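Local coordinates for hypothetical membrane spanning protein (Vibrio fischeri, PDB 4RCK) that is of unknown function but, as a membrane-anchored protein with a BatA-type von Willebrand factor A domain, binds magnesium and probably mediates protein contacts, at residues V25-E33 / T95-T104; T158-M166 / V177-L188. One frame throughout, in Å; residues are numbered along the deposited sequence.

Contact 1 of 2, residues V25-E33 / T95-T104. With MG (magnesium ion), chain C.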
# COMPACT_ATOMS: atom_id res chain seq x y z
N VAL A 25 -15.72 12.74 -6.34
CA VAL A 25 -17.09 12.67 -6.83
C VAL A 25 -17.97 13.85 -6.40
O VAL A 25 -18.01 14.22 -5.23
CB VAL A 25 -17.75 11.35 -6.40
CG1 VAL A 25 -19.26 11.41 -6.58
CG2 VAL A 25 -17.17 10.18 -7.19
N ASP A 26 -18.68 14.41 -7.38
CA ASP A 26 -19.62 15.50 -7.18
C ASP A 26 -20.90 15.03 -6.49
O ASP A 26 -21.58 14.13 -6.98
CB ASP A 26 -19.97 16.12 -8.55
CG ASP A 26 -20.63 17.47 -8.44
OD1 ASP A 26 -21.39 17.72 -7.48
OD2 ASP A 26 -20.39 18.31 -9.34
N LEU A 27 -21.22 15.66 -5.36
CA LEU A 27 -22.44 15.30 -4.63
C LEU A 27 -23.44 16.46 -4.56
O LEU A 27 -24.41 16.41 -3.80
CB LEU A 27 -22.10 14.84 -3.21
CG LEU A 27 -21.64 13.39 -3.02
CD1 LEU A 27 -21.67 13.02 -1.54
CD2 LEU A 27 -22.50 12.43 -3.84
N SER A 28 -23.20 17.50 -5.36
CA SER A 28 -24.06 18.68 -5.37
C SER A 28 -25.50 18.31 -5.72
O SER A 28 -25.74 17.31 -6.39
CB SER A 28 -23.55 19.73 -6.36
OG SER A 28 -23.80 19.35 -7.70
N GLY A 29 -26.43 19.15 -5.28
CA GLY A 29 -27.85 18.87 -5.43
C GLY A 29 -28.30 18.63 -6.86
O GLY A 29 -29.34 18.00 -7.09
N SER A 30 -27.53 19.12 -7.83
CA SER A 30 -27.84 18.94 -9.24
C SER A 30 -27.66 17.49 -9.69
O SER A 30 -28.12 17.10 -10.77
CB SER A 30 -26.98 19.88 -10.11
OG SER A 30 -25.63 19.91 -9.68
N MSE A 31 -27.00 16.70 -8.85
CA MSE A 31 -26.77 15.28 -9.13
C MSE A 31 -28.04 14.45 -8.97
O MSE A 31 -28.05 13.26 -9.29
CB MSE A 31 -25.68 14.72 -8.22
CG MSE A 31 -24.28 15.23 -8.51
SE MSE A 31 -23.54 14.49 -10.16
CE MSE A 31 -23.59 12.60 -9.68
N ALA A 32 -29.10 15.07 -8.45
CA ALA A 32 -30.36 14.35 -8.24
C ALA A 32 -31.20 14.35 -9.51
O ALA A 32 -32.23 13.68 -9.58
CB ALA A 32 -31.13 14.98 -7.09
N GLU A 33 -30.75 15.10 -10.51
CA GLU A 33 -31.41 15.13 -11.81
C GLU A 33 -31.32 13.78 -12.50
O GLU A 33 -30.29 13.12 -12.47
CB GLU A 33 -30.79 16.22 -12.69
CG GLU A 33 -31.47 16.37 -14.04
CD GLU A 33 -32.67 17.29 -13.99
OE1 GLU A 33 -32.89 17.94 -12.95
OE2 GLU A 33 -33.39 17.37 -15.01
N THR A 95 -23.84 6.86 0.24
CA THR A 95 -23.84 8.31 0.06
C THR A 95 -25.21 8.79 -0.41
O THR A 95 -25.84 8.17 -1.27
CB THR A 95 -22.79 8.77 -0.96
OG1 THR A 95 -22.98 8.08 -2.21
CG2 THR A 95 -21.39 8.50 -0.45
N VAL A 96 -25.67 9.90 0.17
CA VAL A 96 -26.94 10.49 -0.24
C VAL A 96 -26.74 11.92 -0.71
O VAL A 96 -25.69 12.52 -0.46
CB VAL A 96 -27.98 10.46 0.90
CG1 VAL A 96 -29.36 10.15 0.35
CG2 VAL A 96 -27.58 9.46 1.97
N LEU A 97 -27.74 12.47 -1.38
CA LEU A 97 -27.64 13.79 -1.98
C LEU A 97 -28.09 14.89 -1.02
O LEU A 97 -28.70 14.61 0.02
CB LEU A 97 -28.46 13.84 -3.27
CG LEU A 97 -29.32 12.60 -3.57
CD1 LEU A 97 -30.65 12.66 -2.82
CD2 LEU A 97 -29.54 12.42 -5.06
N ASN A 98 -27.77 16.13 -1.38
CA ASN A 98 -28.22 17.34 -0.68
C ASN A 98 -27.61 17.61 0.69
O ASN A 98 -27.97 18.58 1.35
CB ASN A 98 -29.75 17.33 -0.54
CG ASN A 98 -30.44 17.96 -1.72
OD1 ASN A 98 -30.78 17.29 -2.69
ND2 ASN A 98 -30.67 19.27 -1.63
N LEU A 99 -26.68 16.77 1.12
CA LEU A 99 -25.95 17.04 2.36
C LEU A 99 -24.96 18.18 2.15
O LEU A 99 -24.75 19.01 3.04
CB LEU A 99 -25.23 15.79 2.87
CG LEU A 99 -25.01 14.63 1.89
CD1 LEU A 99 -24.01 14.99 0.80
CD2 LEU A 99 -24.56 13.38 2.64
N VAL A 100 -24.37 18.23 0.96
CA VAL A 100 -23.31 19.19 0.65
C VAL A 100 -23.81 20.43 -0.08
O VAL A 100 -23.02 21.29 -0.46
CB VAL A 100 -22.21 18.54 -0.20
CG1 VAL A 100 -21.45 17.50 0.61
CG2 VAL A 100 -22.80 17.92 -1.45
N GLY A 101 -25.12 20.52 -0.30
CA GLY A 101 -25.70 21.70 -0.91
C GLY A 101 -25.63 21.71 -2.43
O GLY A 101 -25.34 20.70 -3.07
N GLN A 102 -25.91 22.88 -3.00
CA GLN A 102 -26.04 23.03 -4.45
C GLN A 102 -24.71 23.29 -5.14
O GLN A 102 -24.49 22.86 -6.27
CB GLN A 102 -27.01 24.17 -4.76
CG GLN A 102 -28.42 23.93 -4.27
CD GLN A 102 -29.00 22.66 -4.83
OE1 GLN A 102 -28.91 22.40 -6.03
NE2 GLN A 102 -29.60 21.84 -3.97
N ARG A 103 -23.83 24.00 -4.45
CA ARG A 103 -22.60 24.51 -5.05
C ARG A 103 -21.52 23.43 -5.13
O ARG A 103 -21.57 22.46 -4.39
CB ARG A 103 -22.12 25.73 -4.26
CG ARG A 103 -23.19 26.80 -4.08
CD ARG A 103 -22.62 28.07 -3.45
NE ARG A 103 -22.13 29.01 -4.45
CZ ARG A 103 -22.80 30.08 -4.87
NH1 ARG A 103 -24.00 30.35 -4.37
NH2 ARG A 103 -22.28 30.88 -5.79
N THR A 104 -20.55 23.60 -6.03
CA THR A 104 -19.45 22.63 -6.15
C THR A 104 -18.06 23.23 -5.93
O THR A 104 -17.73 24.29 -6.46
CB THR A 104 -19.42 21.94 -7.54
OG1 THR A 104 -19.34 22.91 -8.59
CG2 THR A 104 -20.65 21.08 -7.74
MG MG C . -23.97 21.28 -9.37
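The carbonyl O of Gly101 is gripped by two successive residues of 25-33: Gly29 N gives it a hydrogen bond (2.9 Å to Gly101 O), and Ser28 CA offers a CA-H...O contact. The turn of 95-104 is thereby fixed beside the metal-binding turn. Asp26, Ser28 and Ser30 form the DxSxS sequence of a metal-ion-dependent adhesion site (MIDAS). Ser28 OG lies 2.6 Å from magnesium and Ser30 OG 2.2 Å. Asp26 holds the first of these serines from behind: its OD1 accepts Ser28 N almost along the C-O axis (2.8 Å), an Asx turn, and also takes Ser28 OG from the syn side. With CG of Asp26 turned anti to the backbone N (chi1 -164°), OD2 comes beside the methyl CG2 of Thr104, and the two side chains cross at about a right angle; OD2 is also hydrogen-bonded to Ser131 OG of the second subunit. Thr104 probably corresponds to the usual MIDAS threonine, but its OG1 is 5.0 Å from magnesium, too far to be a ligand. Away from the metal the contact turns apolar. Leu27 CB rests on Val100 CG2 (3.6 Å) and its CD1 reaches Leu99 CD1, while Ala32 CB meets Leu97 CD2. Asp132 OD2 of the second subunit is hydrogen-bonded to Ser30 OG, and the Val25 strand pairs with a strand of that subunit. Within the chain, Leu27 touches Leu70 of strand 65-71, Tyr76 of strand 75-82 and Leu47 of helix 46-60; the contact lies at the end of strand 19-26, where the loop between helices 85-93 and 106-118 folds over it.

Contact 2 of 2, residues T158-M166 / V177-L188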
# COMPACT_ATOMS: atom_id res chain seq x y z
N THR A 158 16.27 -6.49 16.17
CA THR A 158 17.20 -7.59 16.02
C THR A 158 16.75 -8.81 16.81
O THR A 158 16.26 -8.69 17.94
CB THR A 158 18.62 -7.19 16.45
OG1 THR A 158 18.63 -6.91 17.85
CG2 THR A 158 19.07 -5.95 15.69
N VAL A 159 16.90 -10.00 16.23
CA VAL A 159 16.48 -11.24 16.87
C VAL A 159 17.60 -12.27 16.91
O VAL A 159 17.99 -12.81 15.88
CB VAL A 159 15.26 -11.86 16.16
CG1 VAL A 159 14.78 -13.10 16.91
CG2 VAL A 159 14.13 -10.85 16.03
N GLY A 160 18.12 -12.54 18.10
CA GLY A 160 19.11 -13.59 18.27
C GLY A 160 18.41 -14.93 18.36
O GLY A 160 17.39 -15.05 19.04
N ILE A 161 18.95 -15.93 17.68
CA ILE A 161 18.28 -17.23 17.62
C ILE A 161 19.24 -18.39 17.90
O ILE A 161 20.29 -18.53 17.26
CB ILE A 161 17.59 -17.42 16.25
CG1 ILE A 161 16.84 -18.75 16.21
CG2 ILE A 161 18.57 -17.29 15.09
CD1 ILE A 161 15.96 -18.91 14.99
N GLY A 162 18.87 -19.22 18.87
CA GLY A 162 19.72 -20.29 19.34
C GLY A 162 19.29 -20.74 20.72
O GLY A 162 18.81 -19.94 21.52
N ALA A 163 19.47 -22.02 21.02
CA ALA A 163 19.02 -22.59 22.28
C ALA A 163 19.94 -22.22 23.44
O ALA A 163 19.48 -21.95 24.55
CB ALA A 163 18.91 -24.10 22.18
N GLY A 164 21.24 -22.20 23.17
CA GLY A 164 22.23 -22.01 24.22
C GLY A 164 22.60 -23.36 24.80
O GLY A 164 22.61 -24.37 24.09
N GLU A 165 22.91 -23.39 26.10
CA GLU A 165 23.29 -24.63 26.77
C GLU A 165 22.16 -25.66 26.69
O GLU A 165 21.02 -25.37 27.04
CB GLU A 165 23.67 -24.37 28.23
CG GLU A 165 25.04 -24.91 28.60
CD GLU A 165 25.34 -24.79 30.09
OE1 GLU A 165 24.63 -24.04 30.78
OE2 GLU A 165 26.29 -25.46 30.56
N MSE A 166 22.49 -26.86 26.22
CA MSE A 166 21.50 -27.90 26.00
C MSE A 166 22.05 -29.27 26.37
O MSE A 166 23.12 -29.66 25.90
CB MSE A 166 21.04 -27.89 24.53
CG MSE A 166 19.55 -28.08 24.33
SE MSE A 166 19.00 -27.81 22.47
CE MSE A 166 19.97 -29.28 21.65
N VAL A 177 25.82 -29.42 25.19
CA VAL A 177 26.12 -28.60 24.03
C VAL A 177 25.57 -27.19 24.20
O VAL A 177 24.40 -27.01 24.55
CB VAL A 177 25.53 -29.22 22.74
CG1 VAL A 177 26.08 -28.50 21.51
CG2 VAL A 177 25.83 -30.71 22.67
N ASN A 178 26.42 -26.19 23.97
CA ASN A 178 25.95 -24.81 23.87
C ASN A 178 25.86 -24.45 22.39
O ASN A 178 26.87 -24.20 21.74
CB ASN A 178 26.88 -23.85 24.61
CG ASN A 178 26.39 -22.41 24.57
OD1 ASN A 178 25.37 -22.07 25.17
ND2 ASN A 178 27.12 -21.56 23.85
N THR A 179 24.63 -24.41 21.88
CA THR A 179 24.40 -24.36 20.44
C THR A 179 24.56 -22.99 19.80
O THR A 179 24.61 -22.87 18.58
CB THR A 179 22.99 -24.87 20.12
OG1 THR A 179 22.02 -24.05 20.77
CG2 THR A 179 22.82 -26.31 20.59
N ALA A 180 24.65 -21.95 20.62
CA ALA A 180 24.83 -20.60 20.11
C ALA A 180 26.02 -19.91 20.76
O ALA A 180 25.87 -18.89 21.43
CB ALA A 180 23.57 -19.77 20.31
N ARG A 181 27.20 -20.48 20.57
CA ARG A 181 28.43 -19.87 21.05
C ARG A 181 28.73 -18.63 20.22
O ARG A 181 29.19 -17.61 20.74
CB ARG A 181 29.59 -20.86 20.96
CG ARG A 181 29.15 -22.28 20.68
CD ARG A 181 29.87 -22.88 19.49
NE ARG A 181 29.03 -23.85 18.79
CZ ARG A 181 28.79 -25.08 19.23
NH1 ARG A 181 29.33 -25.50 20.36
NH2 ARG A 181 28.01 -25.90 18.53
N ASP A 182 28.46 -18.74 18.93
CA ASP A 182 28.82 -17.72 17.96
C ASP A 182 27.99 -16.45 18.12
O ASP A 182 28.51 -15.34 17.94
CB ASP A 182 28.65 -18.27 16.54
CG ASP A 182 29.67 -17.70 15.58
OD1 ASP A 182 30.82 -17.47 15.99
OD2 ASP A 182 29.31 -17.47 14.40
N LEU A 183 26.71 -16.62 18.47
CA LEU A 183 25.75 -15.52 18.57
C LEU A 183 26.30 -14.27 19.27
O LEU A 183 26.56 -14.28 20.47
CB LEU A 183 24.49 -15.99 19.30
CG LEU A 183 23.33 -15.00 19.34
CD1 LEU A 183 22.72 -14.85 17.95
CD2 LEU A 183 22.27 -15.40 20.36
N ASP A 184 26.46 -13.20 18.49
CA ASP A 184 26.88 -11.91 19.02
C ASP A 184 25.65 -11.12 19.46
O ASP A 184 24.94 -10.56 18.63
CB ASP A 184 27.67 -11.12 17.97
CG ASP A 184 28.46 -9.98 18.57
OD1 ASP A 184 28.19 -9.60 19.73
OD2 ASP A 184 29.34 -9.44 17.87
N GLU A 185 25.42 -11.07 20.77
CA GLU A 185 24.23 -10.43 21.29
C GLU A 185 24.41 -8.93 21.51
O GLU A 185 23.51 -8.14 21.23
CB GLU A 185 23.79 -11.10 22.60
CG GLU A 185 23.26 -12.52 22.41
CD GLU A 185 22.51 -13.03 23.63
OE1 GLU A 185 21.30 -12.77 23.74
OE2 GLU A 185 23.14 -13.70 24.47
N ASP A 186 25.58 -8.53 22.00
CA ASP A 186 25.80 -7.12 22.30
C ASP A 186 26.07 -6.28 21.05
O ASP A 186 25.96 -5.06 21.09
CB ASP A 186 26.93 -6.94 23.32
CG ASP A 186 28.23 -7.57 22.86
OD1 ASP A 186 28.20 -8.72 22.37
OD2 ASP A 186 29.29 -6.91 22.98
N THR A 187 26.41 -6.93 19.94
CA THR A 187 26.44 -6.22 18.66
C THR A 187 25.00 -6.04 18.19
O THR A 187 24.58 -4.95 17.82
CB THR A 187 27.26 -6.96 17.58
OG1 THR A 187 28.64 -6.60 17.69
CG2 THR A 187 26.77 -6.60 16.18
N LEU A 188 24.25 -7.14 18.23
CA LEU A 188 22.84 -7.13 17.86
C LEU A 188 22.03 -6.17 18.73
O LEU A 188 21.10 -5.52 18.25
CB LEU A 188 22.26 -8.55 17.96
CG LEU A 188 22.09 -9.33 16.66
CD1 LEU A 188 23.28 -9.12 15.74
CD2 LEU A 188 21.90 -10.81 16.95
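Val177 pairs with Met166 as a hydrogen-bonded antiparallel pair, Val177 N reaching Met166 O at 2.8 Å and 161°. Next, Asn178 forms a non-hydrogen-bonded pair with Glu165; its CG stands anti to the backbone N (chi1 -177°), bringing OD1 beside the 164-165 peptide, and its CA-H points at Gly164 O. Thr179 closes the base of the hairpin twice over. Its N bonds Gly164 O (3.0 Å), and its OG1 accepts Gly164 N (3.1 Å) and, weakly, Ala163 N. Asp35 of the second subunit also bonds this hydroxyl. Ala180 CB then lies against Gly162 CA at 4.0 Å. Farther on, Leu183 lays CD1 over Gly160 CA (3.8 Å). Asp184 N-caps the following helix, its OD1 accepting Thr187 N. In the first helical turn, Leu188 O receives Thr158 OG1 (2.9 Å), and Leu188 CD2 reaches towards Gly160 CA. A central strand of the parallel sheet thus runs out into a beta hairpin and the chain returns through a helix lying against that strand, a strand-to-helix connection of the Rossmann-like alpha/beta fold of vWA domains.

Contacts 1 and 2 lie on opposite sides of the elongated chain, with centres 64 Å apart, and share no strand or helix. Both are partly buried, but 158-166/177-188 has a single exposed residue among those touching, whereas 25-33/95-104 has several. Contact 1 sets the end of a strand and a 3-10 turn against an irregular loop, and joins serine-oxygen metal binding by 25-33 to an apolar patch around Leu27; contact 2 depends on hairpin ladder bonds, a threonine hydroxyl, and leucines in and just before a helix that lie against Gly160. The dimer brings them together: Ile161 packs on Met31 of the second subunit, and Asp132 of the second subunit bonds Ser30 OG beside the ion, so residues of both chains line the site, consistent with vWA halves exchanged between subunits.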